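Local coordinates for protein putative phosphomannomutase (Thermus thermophilus, PDB 1TUO) that probably moves a phosphate group within a sugar phosphate, using magnesium, as other phosphohexose mutases do, at residues A[163-167]-A[168-172]; A[154-157]-A[158-161]; A[80-83]-A[84-88]; A[351-354]-A[355-358]. One frame throughout, in Å; residues are numbered along the deposited sequence.

Contact 1: residues A[163-167]-A[168-172]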
loop_
_atom_site.group_PDB
_atom_site.type_symbol
_atom_site.label_atom_id
_atom_site.label_comp_id
_atom_site.label_asym_id
_atom_site.label_seq_id
_atom_site.Cartn_x
_atom_site.Cartn_y
_atom_site.Cartn_z
ATOM N N ALA A 163 8.692 -3.682 16.593
ATOM C CA ALA A 163 8.654 -4.675 15.530
ATOM C C ALA A 163 9.438 -4.162 14.322
ATOM O O ALA A 163 10.205 -4.910 13.714
ATOM C CB ALA A 163 7.213 -4.964 15.138
ATOM N N LEU A 164 9.237 -2.887 13.985
ATOM C CA LEU A 164 9.927 -2.269 12.853
ATOM C C LEU A 164 11.435 -2.328 13.048
ATOM O O LEU A 164 12.177 -2.694 12.135
ATOM C CB LEU A 164 9.498 -0.805 12.692
ATOM C CG LEU A 164 8.084 -0.534 12.166
ATOM C CD1 LEU A 164 7.811 0.960 12.168
ATOM C CD2 LEU A 164 7.945 -1.100 10.754
ATOM N N LYS A 165 11.873 -1.963 14.248
ATOM C CA LYS A 165 13.288 -1.951 14.600
ATOM C C LYS A 165 13.984 -3.250 14.208
ATOM O O LYS A 165 15.113 -3.242 13.718
ATOM C CB LYS A 165 13.439 -1.717 16.109
ATOM C CG LYS A 165 14.875 -1.688 16.601
ATOM C CD LYS A 165 14.950 -1.536 18.122
ATOM C CE LYS A 165 14.384 -2.751 18.841
ATOM N NZ LYS A 165 14.544 -2.653 20.322
ATOM N N ALA A 166 13.294 -4.366 14.411
ATOM C CA ALA A 166 13.843 -5.681 14.108
ATOM C C ALA A 166 14.140 -5.933 12.632
ATOM O O ALA A 166 14.791 -6.922 12.291
ATOM C CB ALA A 166 12.897 -6.758 14.632
ATOM N N HIS A 167 13.673 -5.048 11.756
ATOM C CA HIS A 167 13.892 -5.229 10.321
ATOM C C HIS A 167 14.696 -4.105 9.687
ATOM O O HIS A 167 14.735 -3.975 8.460
ATOM C CB HIS A 167 12.544 -5.350 9.610
ATOM C CG HIS A 167 11.659 -6.405 10.188
ATOM N ND1 HIS A 167 12.007 -7.739 10.201
ATOM C CD2 HIS A 167 10.458 -6.323 10.807
ATOM C CE1 HIS A 167 11.058 -8.432 10.803
ATOM N NE2 HIS A 167 10.107 -7.597 11.181
ATOM N N LEU A 168 15.347 -3.305 10.523
ATOM C CA LEU A 168 16.134 -2.182 10.042
ATOM C C LEU A 168 17.552 -2.187 10.597
ATOM O O LEU A 168 17.795 -2.666 11.706
ATOM C CB LEU A 168 15.437 -0.873 10.424
ATOM C CG LEU A 168 14.111 -0.604 9.708
ATOM C CD1 LEU A 168 13.280 0.388 10.499
ATOM C CD2 LEU A 168 14.397 -0.081 8.306
ATOM N N ASP A 169 18.489 -1.666 9.811
ATOM C CA ASP A 169 19.879 -1.582 10.241
ATOM C C ASP A 169 19.999 -0.214 10.902
ATOM O O ASP A 169 20.256 0.787 10.237
ATOM C CB ASP A 169 20.817 -1.671 9.038
ATOM C CG ASP A 169 22.269 -1.833 9.442
ATOM O OD1 ASP A 169 22.702 -1.140 10.386
ATOM O OD2 ASP A 169 22.980 -2.644 8.808
ATOM N N LEU A 170 19.794 -0.168 12.215
ATOM C CA LEU A 170 19.850 1.092 12.935
ATOM C C LEU A 170 21.214 1.764 12.846
ATOM O O LEU A 170 21.303 2.987 12.761
ATOM C CB LEU A 170 19.447 0.877 14.401
ATOM C CG LEU A 170 18.037 0.303 14.596
ATOM C CD1 LEU A 170 17.728 0.201 16.083
ATOM C CD2 LEU A 170 17.006 1.190 13.905
ATOM N N LYS A 171 22.273 0.962 12.859
ATOM C CA LYS A 171 23.631 1.493 12.772
ATOM C C LYS A 171 23.804 2.227 11.443
ATOM O O LYS A 171 24.322 3.344 11.392
ATOM C CB LYS A 171 24.640 0.347 12.880
ATOM C CG LYS A 171 26.091 0.782 12.929
ATOM C CD LYS A 171 27.005 -0.411 13.184
ATOM C CE LYS A 171 28.473 -0.006 13.169
ATOM N NZ LYS A 171 28.789 1.006 14.216
ATOM N N ALA A 172 23.350 1.598 10.366
ATOM C CA ALA A 172 23.452 2.200 9.044
ATOM C C ALA A 172 22.573 3.445 8.962
ATOM O O ALA A 172 22.986 4.477 8.431
ATOM C CB ALA A 172 23.044 1.190 7.979
#

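Contact 2: residues A[154-157]-A[158-161]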
loop_
_atom_site.group_PDB
_atom_site.type_symbol
_atom_site.label_atom_id
_atom_site.label_comp_id
_atom_site.label_asym_id
_atom_site.label_seq_id
_atom_site.Cartn_x
_atom_site.Cartn_y
_atom_site.Cartn_z
ATOM N N LEU A 154 -6.810 0.134 22.943
ATOM C CA LEU A 154 -5.381 0.080 23.232
ATOM C C LEU A 154 -4.487 0.833 22.253
ATOM O O LEU A 154 -4.827 1.009 21.083
ATOM C CB LEU A 154 -4.930 -1.381 23.283
ATOM C CG LEU A 154 -5.660 -2.332 24.239
ATOM C CD1 LEU A 154 -5.003 -3.707 24.163
ATOM C CD2 LEU A 154 -5.615 -1.799 25.671
ATOM N N ASP A 155 -3.330 1.264 22.748
ATOM C CA ASP A 155 -2.352 1.974 21.936
ATOM C C ASP A 155 -1.154 1.043 21.768
ATOM O O ASP A 155 -0.436 0.773 22.730
ATOM C CB ASP A 155 -1.942 3.277 22.635
ATOM C CG ASP A 155 -0.882 4.051 21.867
ATOM O OD1 ASP A 155 -0.736 3.829 20.644
ATOM O OD2 ASP A 155 -0.201 4.897 22.489
ATOM N N LEU A 156 -0.954 0.537 20.552
ATOM C CA LEU A 156 0.147 -0.386 20.272
ATOM C C LEU A 156 1.267 0.222 19.441
ATOM O O LEU A 156 2.071 -0.498 18.848
ATOM C CB LEU A 156 -0.382 -1.637 19.561
ATOM C CG LEU A 156 -0.967 -2.707 20.484
ATOM C CD1 LEU A 156 -1.578 -3.825 19.670
ATOM C CD2 LEU A 156 0.135 -3.245 21.386
ATOM N N ARG A 157 1.322 1.546 19.412
ATOM C CA ARG A 157 2.339 2.241 18.647
ATOM C C ARG A 157 3.751 1.804 19.038
ATOM O O ARG A 157 4.563 1.464 18.179
ATOM C CB ARG A 157 2.183 3.748 18.837
ATOM C CG ARG A 157 3.117 4.563 17.984
ATOM C CD ARG A 157 2.846 6.045 18.118
ATOM N NE ARG A 157 1.492 6.386 17.697
ATOM C CZ ARG A 157 1.146 7.574 17.219
ATOM N NH1 ARG A 157 2.061 8.528 17.103
ATOM N NH2 ARG A 157 -0.108 7.812 16.857
ATOM N N GLU A 158 4.039 1.805 20.338
ATOM C CA GLU A 158 5.361 1.417 20.812
ATOM C C GLU A 158 5.747 0.015 20.365
ATOM O O GLU A 158 6.870 -0.210 19.916
ATOM C CB GLU A 158 5.422 1.498 22.340
ATOM C CG GLU A 158 5.402 2.913 22.900
ATOM C CD GLU A 158 6.660 3.696 22.576
ATOM O OE1 GLU A 158 6.783 4.195 21.437
ATOM O OE2 GLU A 158 7.533 3.809 23.466
ATOM N N ALA A 159 4.818 -0.930 20.486
ATOM C CA ALA A 159 5.096 -2.305 20.085
ATOM C C ALA A 159 5.349 -2.380 18.581
ATOM O O ALA A 159 6.186 -3.160 18.125
ATOM C CB ALA A 159 3.931 -3.213 20.470
ATOM N N TYR A 160 4.617 -1.574 17.817
ATOM C CA TYR A 160 4.783 -1.538 16.367
ATOM C C TYR A 160 6.188 -1.030 16.040
ATOM O O TYR A 160 6.854 -1.554 15.148
ATOM C CB TYR A 160 3.726 -0.624 15.742
ATOM C CG TYR A 160 3.860 -0.431 14.242
ATOM C CD1 TYR A 160 3.802 -1.521 13.361
ATOM C CD2 TYR A 160 4.044 0.840 13.702
ATOM C CE1 TYR A 160 3.929 -1.338 11.972
ATOM C CE2 TYR A 160 4.169 1.032 12.326
ATOM C CZ TYR A 160 4.114 -0.057 11.468
ATOM O OH TYR A 160 4.262 0.148 10.109
ATOM N N PHE A 161 6.635 -0.012 16.767
ATOM C CA PHE A 161 7.967 0.535 16.540
ATOM C C PHE A 161 9.025 -0.520 16.853
ATOM O O PHE A 161 10.018 -0.651 16.134
ATOM C CB PHE A 161 8.199 1.781 17.403
ATOM C CG PHE A 161 7.368 2.974 16.998
ATOM C CD1 PHE A 161 7.031 3.194 15.664
ATOM C CD2 PHE A 161 6.952 3.896 17.952
ATOM C CE1 PHE A 161 6.292 4.315 15.289
ATOM C CE2 PHE A 161 6.214 5.022 17.588
ATOM C CZ PHE A 161 5.883 5.231 16.252
HETATM O O HOH W 1 2.040 2.629 22.496
#

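Contact 3: residues A[80-83]-A[84-88]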
loop_
_atom_site.group_PDB
_atom_site.type_symbol
_atom_site.label_atom_id
_atom_site.label_comp_id
_atom_site.label_asym_id
_atom_site.label_seq_id
_atom_site.Cartn_x
_atom_site.Cartn_y
_atom_site.Cartn_z
ATOM N N VAL A 80 -10.605 -5.450 20.598
ATOM C CA VAL A 80 -9.639 -4.422 20.946
ATOM C C VAL A 80 -9.707 -3.380 19.839
ATOM O O VAL A 80 -9.501 -3.697 18.670
ATOM C CB VAL A 80 -8.191 -4.959 21.010
ATOM C CG1 VAL A 80 -7.206 -3.792 21.037
ATOM C CG2 VAL A 80 -8.008 -5.821 22.255
ATOM N N LEU A 81 -10.028 -2.145 20.207
ATOM C CA LEU A 81 -10.088 -1.060 19.240
ATOM C C LEU A 81 -8.798 -0.273 19.433
ATOM O O LEU A 81 -8.459 0.096 20.553
ATOM C CB LEU A 81 -11.291 -0.149 19.515
ATOM C CG LEU A 81 -11.348 1.144 18.685
ATOM C CD1 LEU A 81 -11.580 0.808 17.218
ATOM C CD2 LEU A 81 -12.469 2.052 19.207
ATOM N N LEU A 82 -8.071 -0.031 18.349
ATOM C CA LEU A 82 -6.832 0.716 18.459
ATOM C C LEU A 82 -7.137 2.190 18.653
ATOM O O LEU A 82 -8.021 2.749 17.999
ATOM C CB LEU A 82 -5.965 0.503 17.218
ATOM C CG LEU A 82 -5.554 -0.954 17.001
ATOM C CD1 LEU A 82 -4.670 -1.060 15.768
ATOM C CD2 LEU A 82 -4.806 -1.461 18.234
ATOM N N LYS A 83 -6.396 2.804 19.566
ATOM C CA LYS A 83 -6.562 4.209 19.910
ATOM C C LYS A 83 -6.143 5.202 18.832
ATOM O O LYS A 83 -4.997 5.195 18.366
ATOM C CB LYS A 83 -5.788 4.520 21.197
ATOM C CG LYS A 83 -5.939 5.961 21.673
ATOM C CD LYS A 83 -5.095 6.228 22.910
ATOM C CE LYS A 83 -5.255 7.665 23.386
ATOM N NZ LYS A 83 -4.845 8.646 22.339
ATOM N N GLY A 84 -7.085 6.065 18.461
ATOM C CA GLY A 84 -6.826 7.088 17.468
ATOM C C GLY A 84 -6.648 6.566 16.062
ATOM O O GLY A 84 -6.696 5.357 15.838
ATOM N N PRO A 85 -6.458 7.461 15.083
ATOM C CA PRO A 85 -6.275 6.981 13.711
ATOM C C PRO A 85 -4.970 6.207 13.626
ATOM O O PRO A 85 -3.968 6.597 14.234
ATOM C CB PRO A 85 -6.237 8.268 12.894
ATOM C CG PRO A 85 -5.608 9.254 13.850
ATOM C CD PRO A 85 -6.310 8.928 15.163
ATOM N N VAL A 86 -4.980 5.107 12.883
ATOM C CA VAL A 86 -3.783 4.296 12.742
ATOM C C VAL A 86 -3.536 3.841 11.307
ATOM O O VAL A 86 -4.466 3.710 10.511
ATOM C CB VAL A 86 -3.862 3.001 13.610
ATOM C CG1 VAL A 86 -3.982 3.348 15.087
ATOM C CG2 VAL A 86 -5.046 2.154 13.164
ATOM N N PRO A 87 -2.266 3.596 10.962
ATOM C CA PRO A 87 -1.924 3.133 9.616
ATOM C C PRO A 87 -2.421 1.690 9.494
ATOM O O PRO A 87 -2.459 0.948 10.488
ATOM C CB PRO A 87 -0.394 3.161 9.604
ATOM C CG PRO A 87 -0.037 4.157 10.645
ATOM C CD PRO A 87 -1.052 3.934 11.729
ATOM N N THR A 88 -2.804 1.293 8.286
ATOM C CA THR A 88 -3.245 -0.077 8.056
ATOM C C THR A 88 -2.202 -1.074 8.576
ATOM O O THR A 88 -2.545 -2.050 9.250
ATOM C CB THR A 88 -3.499 -0.320 6.545
ATOM O OG1 THR A 88 -4.793 0.199 6.208
ATOM C CG2 THR A 88 -3.433 -1.814 6.194
HETATM O O HOH W 2 -7.841 2.909 15.173
HETATM O O HOH W 3 -10.006 4.793 17.974
HETATM O O HOH W 4 -3.175 6.461 16.767
#

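Contact 4: residues A[351-354]-A[355-358]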
loop_
_atom_site.group_PDB
_atom_site.type_symbol
_atom_site.label_atom_id
_atom_site.label_comp_id
_atom_site.label_asym_id
_atom_site.label_seq_id
_atom_site.Cartn_x
_atom_site.Cartn_y
_atom_site.Cartn_z
ATOM N N THR A 351 8.408 0.949 4.388
ATOM C CA THR A 351 8.984 1.277 3.087
ATOM C C THR A 351 9.754 2.583 3.190
ATOM O O THR A 351 10.860 2.707 2.659
ATOM C CB THR A 351 7.908 1.436 1.989
ATOM O OG1 THR A 351 7.223 0.194 1.804
ATOM C CG2 THR A 351 8.562 1.816 0.672
ATOM N N SER A 352 9.169 3.561 3.876
ATOM C CA SER A 352 9.823 4.849 4.041
ATOM C C SER A 352 11.149 4.673 4.771
ATOM O O SER A 352 12.172 5.229 4.367
ATOM C CB SER A 352 8.930 5.803 4.833
ATOM O OG SER A 352 7.749 6.101 4.111
ATOM N N LEU A 353 11.130 3.890 5.844
ATOM C CA LEU A 353 12.339 3.665 6.626
ATOM C C LEU A 353 13.412 2.892 5.862
ATOM O O LEU A 353 14.604 3.155 6.040
ATOM C CB LEU A 353 11.987 2.965 7.946
ATOM C CG LEU A 353 11.154 3.859 8.876
ATOM C CD1 LEU A 353 10.603 3.066 10.058
ATOM C CD2 LEU A 353 12.021 5.016 9.356
ATOM N N LEU A 354 13.012 1.949 5.009
ATOM C CA LEU A 354 14.000 1.202 4.232
ATOM C C LEU A 354 14.606 2.104 3.159
ATOM O O LEU A 354 15.789 1.981 2.828
ATOM C CB LEU A 354 13.371 -0.039 3.594
ATOM C CG LEU A 354 13.039 -1.168 4.580
ATOM C CD1 LEU A 354 12.189 -2.223 3.896
ATOM C CD2 LEU A 354 14.334 -1.783 5.116
ATOM N N LEU A 355 13.806 3.015 2.611
ATOM C CA LEU A 355 14.338 3.935 1.609
ATOM C C LEU A 355 15.407 4.775 2.299
ATOM O O LEU A 355 16.495 4.979 1.770
ATOM C CB LEU A 355 13.235 4.844 1.058
ATOM C CG LEU A 355 12.302 4.131 0.078
ATOM C CD1 LEU A 355 11.068 4.971 -0.202
ATOM C CD2 LEU A 355 13.071 3.839 -1.212
ATOM N N LEU A 356 15.082 5.246 3.498
ATOM C CA LEU A 356 16.003 6.045 4.291
ATOM C C LEU A 356 17.271 5.233 4.579
ATOM O O LEU A 356 18.394 5.747 4.470
ATOM C CB LEU A 356 15.319 6.465 5.598
ATOM C CG LEU A 356 16.063 7.420 6.534
ATOM C CD1 LEU A 356 16.338 8.740 5.832
ATOM C CD2 LEU A 356 15.213 7.647 7.781
ATOM N N GLU A 357 17.098 3.963 4.938
ATOM C CA GLU A 357 18.245 3.101 5.219
ATOM C C GLU A 357 19.131 2.948 3.980
ATOM O O GLU A 357 20.354 3.090 4.064
ATOM C CB GLU A 357 17.788 1.711 5.675
ATOM C CG GLU A 357 18.944 0.808 6.139
ATOM C CD GLU A 357 18.508 -0.613 6.448
ATOM O OE1 GLU A 357 17.635 -0.794 7.322
ATOM O OE2 GLU A 357 19.041 -1.553 5.821
ATOM N N SER A 358 18.513 2.661 2.834
ATOM C CA SER A 358 19.257 2.472 1.585
ATOM C C SER A 358 20.141 3.668 1.244
ATOM O O SER A 358 21.294 3.503 0.839
ATOM C CB SER A 358 18.300 2.212 0.406
ATOM O OG SER A 358 17.608 3.391 0.027
#

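Contact 1: residues A[163-167]-A[168-172]
Leu168 closes the turn that follows helix 157-165. Leu168 N donates a hydrogen bond to Lys165 O at 3.2 Å. The bond is nearly straight at the hydrogen (164°), but the donor stands above the carbonyl plane and not on a lone pair. The bond spans a type I beta turn from Lys165 to Leu168. The Leu168 side chain folds back over this turn. Its CG lies beside its own N (chi1 -68°), which brings CD1 to 3.7 Å from Leu164 O. Its branches also pack on Phe196 and on helix 348-362. An alanine here lacks both branches and would probably leave a gap between the turn, Phe196 and that helix. The turn joins helix 157-165 to helix 170-173 within the family's alpha/beta/alpha domain II, with Asp169 as the N-cap of the second helix. Leu170 returns to the first helix. Its CD1 presses on Lys165 CG at 3.5 Å, tighter than usual for two carbons, and the two side chains cross obliquely. Lys165 meets it with its aliphatic part, while NZ forms a salt bridge with Glu162. Ala172 N completes the cap with a bond to Asp169 OD1 of 2.8 Å, reaching it from above the carboxylate plane.

Contact 2: residues A[154-157]-A[158-161]
Arg157 and Phe161 make the main side-chain contact, one helix turn apart. They lie side by side and point the same way. Arg157 CG sits 3.2 Å from Phe161 CE2, and CD follows along the same part of the ring. Arg157 CG is turned anti to its N (chi1 -175°), which carries the chain along the helix toward the ring. The guanidinium plane stands 82° from the ring plane, and the charged end makes its cation-pi contact with Phe192 instead. A serine in place of Phe161 would probably open a gap beside Arg157 CG and CD, leaving that aliphatic part without its packing partner. A second apolar contact joins Leu156 CD2 to Ala159 CB at 3.9 Å.

The segment leads from strand 152-154, in the sheet of domain I, into helix 157-165, with Leu156 as N-cap. It probably forms part of the link between the domain I sheet and domain II.

Polar bonds start the helix. Tyr160 N bonds to Leu156 O at 3.0 Å, and Phe161 N to Arg157 O at 2.9 Å. Arg157 O also lies over one face of the Phe161 ring, offset toward the rim. Two N-H groups at the helix start look to Asp155, one directly and one through a water. Arg157 N makes a weak bond of 3.3 Å to Asp155 OD1. Water 1 accepts from Glu158 N and donates to Asp155 O, 3.1 Å from each. Glu158 OE1 lies at the edge of the Phe161 ring, in its plane, and forms a salt bridge with Arg198.

Contact 3: residues A[80-83]-A[84-88]
Leu82 O is gripped by two waters, and both tie it to Gly84. Water 2 donates to Leu82 O and to Gly84 O, 2.8 Å from each. Water 3 also donates to Leu82 O and takes a weak bond of 3.2 Å from Gly84 N. Here the chain leaves strand 78-82 of the domain I sheet and runs to helix 88-97. This is a strand-to-helix connection of the alpha/beta/alpha domain. The strand pairs in parallel with strands 50-55 and 152-154. Pro87 is the N-cap of the helix, and Thr88 OG1 bonds to Asp251.

The chain bends at Gly84, whose phi is positive (70°). A CB there would probably clash with Lys83 O. Water 4 lies 2.7 Å from both Lys83 O and Pro85 O. More acceptors surround this water than its two hydrogens can satisfy.

The bend brings two apolar side chains together. The CB of Leu82 and that of Val86 are each directed toward the other's segment, and the two side chains cross at about a right angle. Leu82 CB meets Val86 CG1 at 4.1 Å, and Leu82 CD1 meets Val86 CG2 at 4.2 Å. Val86 CG1 is anti to its own carbonyl carbon (chi1 -61°), and this methyl also lies 3.9 Å from Lys83 O.

Contact 4: residues A[351-354]-A[355-358]
Thr351 and Leu355 lie side by side on one flank of helix 348-362 and point the same way. Thr351 CG2 is 4.1 Å from Leu355 CD1. Leu355 CG lies beside its own backbone N (chi1 -75°), and it rests 3.3 Å from Thr351 O. Leu354 and Glu357 are paired in the same manner, with Leu354 CD2 4.1 Å from Glu357 OE1. Leu353 and Leu356 meet more loosely, CD2 to CD2 at 4.4 Å. Underneath run four regular alpha-helical bonds, from Leu355 N to Thr351 O through to Ser358 N to Leu354 O at 2.8 Å. Ser358 adds a bond of its own: OG donates to Leu355 O at 2.6 Å, three residues back. Its chi1 of 73° turns OG to that carbonyl.

These residues are buried, and polar side-chain groups find partners outside the segments: Glu357 OE2 bonds to Tyr277 and forms a salt bridge with Lys281, and Thr351 OG1 bonds to Tyr339 and to Asp347 O. Thr351 and Leu355 face Leu274 of helix 267-280, and strand 255-259 touches the same pair through Val255 and Val257. Leu353 packs on Leu193 and Phe196 of helix 192-199.

Overall arrangement
Contact 3 comes first along the chain, then contacts 2, 1 and 4. Contacts 3 and 2 have centres about 10 Å apart. They meet where strands 78-82 and 152-154 pair in parallel, with Leu154 bonded through its backbone to Leu81 and Lys83. Contacts 2 and 1 share helix 157-165, their centres about 16 Å apart. Contact 1 then touches contact 4 on helix 348-362, with centres about 10 Å apart. There Asp169 N probably bonds to Glu357 OE1, beside the packing of Leu168. Contacts 3 and 4 do not touch; their centres are about 23 Å apart. The four thus form a chain of neighbours running from domain I through domain II to domain III.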